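PDB 3TTY: beta-galactosidase from Bacillus circulans subsp. alkalophilus, which hydrolyses terminal beta-D-galactose residues from beta-galactosides, its galactose-binding pocket being carried by a TIM-barrel domain. Local coordinates for residues R30-A35 against E72-C77. Numbering follows the deposited sequence.
Sequences RMFNLA and ENIYLC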
# COMPACT_ATOMS: atom_id res chain seq x y z
N ARG A 30 43.92 -7.31 -19.20
CA ARG A 30 44.83 -8.12 -18.40
C ARG A 30 44.03 -9.06 -17.49
O ARG A 30 44.29 -10.26 -17.45
CB ARG A 30 45.80 -7.25 -17.58
CG ARG A 30 46.78 -8.06 -16.73
CD ARG A 30 47.68 -7.19 -15.83
NE ARG A 30 46.92 -6.58 -14.74
CZ ARG A 30 46.56 -7.22 -13.63
NH1 ARG A 30 46.89 -8.50 -13.45
NH2 ARG A 30 45.86 -6.59 -12.70
N MET A 31 43.05 -8.51 -16.78
CA MET A 31 42.22 -9.32 -15.88
C MET A 31 41.28 -10.29 -16.61
O MET A 31 41.04 -11.40 -16.14
CB MET A 31 41.48 -8.44 -14.86
CG MET A 31 42.41 -7.91 -13.73
SD MET A 31 41.73 -6.80 -12.47
CE MET A 31 41.92 -5.22 -13.27
N PHE A 32 40.76 -9.88 -17.77
CA PHE A 32 39.90 -10.76 -18.57
C PHE A 32 40.69 -12.01 -18.99
O PHE A 32 40.16 -13.12 -18.98
CB PHE A 32 39.31 -10.05 -19.81
CG PHE A 32 38.32 -8.93 -19.48
CD1 PHE A 32 37.86 -8.75 -18.19
CD2 PHE A 32 37.88 -8.07 -20.47
CE1 PHE A 32 36.96 -7.72 -17.89
CE2 PHE A 32 36.98 -7.04 -20.18
CZ PHE A 32 36.52 -6.87 -18.89
N ASN A 33 41.96 -11.83 -19.34
CA ASN A 33 42.79 -12.97 -19.69
C ASN A 33 43.05 -13.89 -18.50
O ASN A 33 42.98 -15.10 -18.62
CB ASN A 33 44.09 -12.52 -20.36
CG ASN A 33 43.86 -11.96 -21.77
OD1 ASN A 33 43.14 -12.56 -22.58
ND2 ASN A 33 44.47 -10.81 -22.06
N LEU A 34 43.33 -13.30 -17.34
CA LEU A 34 43.46 -14.06 -16.10
C LEU A 34 42.22 -14.90 -15.81
O LEU A 34 42.33 -16.02 -15.32
CB LEU A 34 43.72 -13.14 -14.92
CG LEU A 34 45.07 -12.44 -14.89
CD1 LEU A 34 45.24 -11.65 -13.59
CD2 LEU A 34 46.20 -13.45 -15.05
N ALA A 35 41.05 -14.35 -16.09
CA ALA A 35 39.79 -15.01 -15.74
C ALA A 35 39.23 -15.91 -16.85
O ALA A 35 38.22 -16.57 -16.65
CB ALA A 35 38.74 -13.99 -15.30
N GLU A 72 42.99 -8.87 -28.21
CA GLU A 72 43.00 -9.99 -27.25
C GLU A 72 42.22 -11.19 -27.77
O GLU A 72 42.03 -12.16 -27.05
CB GLU A 72 42.38 -9.56 -25.92
CG GLU A 72 43.08 -8.40 -25.28
CD GLU A 72 44.55 -8.65 -25.15
OE1 GLU A 72 44.92 -9.77 -24.75
OE2 GLU A 72 45.34 -7.75 -25.48
N ASN A 73 41.75 -11.11 -29.01
CA ASN A 73 40.91 -12.17 -29.58
C ASN A 73 39.68 -12.46 -28.71
O ASN A 73 39.20 -13.60 -28.64
CB ASN A 73 41.73 -13.45 -29.86
CG ASN A 73 40.96 -14.46 -30.73
OD1 ASN A 73 40.96 -15.66 -30.44
ND2 ASN A 73 40.31 -13.97 -31.79
N ILE A 74 39.17 -11.43 -28.05
CA ILE A 74 37.90 -11.52 -27.35
C ILE A 74 36.78 -11.26 -28.35
O ILE A 74 36.87 -10.35 -29.18
CB ILE A 74 37.82 -10.52 -26.20
CG1 ILE A 74 38.79 -10.92 -25.09
CG2 ILE A 74 36.40 -10.42 -25.66
CD1 ILE A 74 38.93 -9.89 -23.98
N TYR A 75 35.73 -12.08 -28.29
CA TYR A 75 34.62 -12.00 -29.23
C TYR A 75 33.55 -11.01 -28.78
O TYR A 75 33.42 -10.73 -27.58
CB TYR A 75 34.00 -13.38 -29.43
CG TYR A 75 34.92 -14.32 -30.20
CD1 TYR A 75 35.13 -14.15 -31.56
CD2 TYR A 75 35.57 -15.37 -29.55
CE1 TYR A 75 35.98 -15.00 -32.27
CE2 TYR A 75 36.41 -16.24 -30.25
CZ TYR A 75 36.61 -16.04 -31.61
OH TYR A 75 37.44 -16.89 -32.30
N LEU A 76 32.78 -10.50 -29.74
CA LEU A 76 31.87 -9.40 -29.48
C LEU A 76 30.40 -9.78 -29.64
O LEU A 76 29.96 -10.27 -30.69
CB LEU A 76 32.21 -8.22 -30.38
CG LEU A 76 33.67 -7.80 -30.23
CD1 LEU A 76 34.12 -6.87 -31.34
CD2 LEU A 76 33.90 -7.18 -28.87
N CYS A 77 29.65 -9.58 -28.56
CA CYS A 77 28.20 -9.56 -28.62
C CYS A 77 27.81 -8.07 -28.72
O CYS A 77 27.78 -7.36 -27.72
CB CYS A 77 27.61 -10.21 -27.38
SG CYS A 77 25.82 -10.29 -27.41
O HOH W 1 43.72 -13.45 -24.87
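N33 and F32, on the last turns of helix 22-35, face E72 and I74 on the turn that leads from helix 60-71 into strand 75-79. CA atoms come no nearer than 8.1 Å (N33 to E72) and stand 9.0 Å apart between F32 and I74, so side chains and one water bridge the gap. The setting is the (βα)8 TIM barrel: the first barrel helix packs here on the turn between the second barrel helix and the third strand. N73, with positive phi, closes helix 60-71 in a Schellman motif, after which the chain turns to I74 and the barrel wall.

The polar half of the contact lies toward solvent. N33 ND2 donates to E72 OE1 over 2.9 Å, with 155° at the hydrogen. The acceptor lies close to the amide plane, whereas the donor approaches from above the carboxylate plane. Amide and carboxylate are turned 60° against each other. E72 reaches N33 with a chain bent at chi2 (-53°), and its other oxygen, OE2, forms a salt bridge to R68 on helix 60-71. The carboxylate thus links the two helices, and replacing E72 by an alanine would probably leave N33 ND2 without this acceptor and remove R68's salt bridge to this carboxylate.

Deeper in, F32 and I74 cross at about a right angle. I74 CD1 meets the ring at its edge, near the ring plane, 4.1 Å from F32 CD2. The ring also packs edge-to-face with Y15, while I74 touches L69 of helix 60-71.

Beside the direct bond, a single water donates to both segments: to N33 OD1, at a distance short enough to be doubtful in its exact value, and to the backbone E72 O at 3.0 Å.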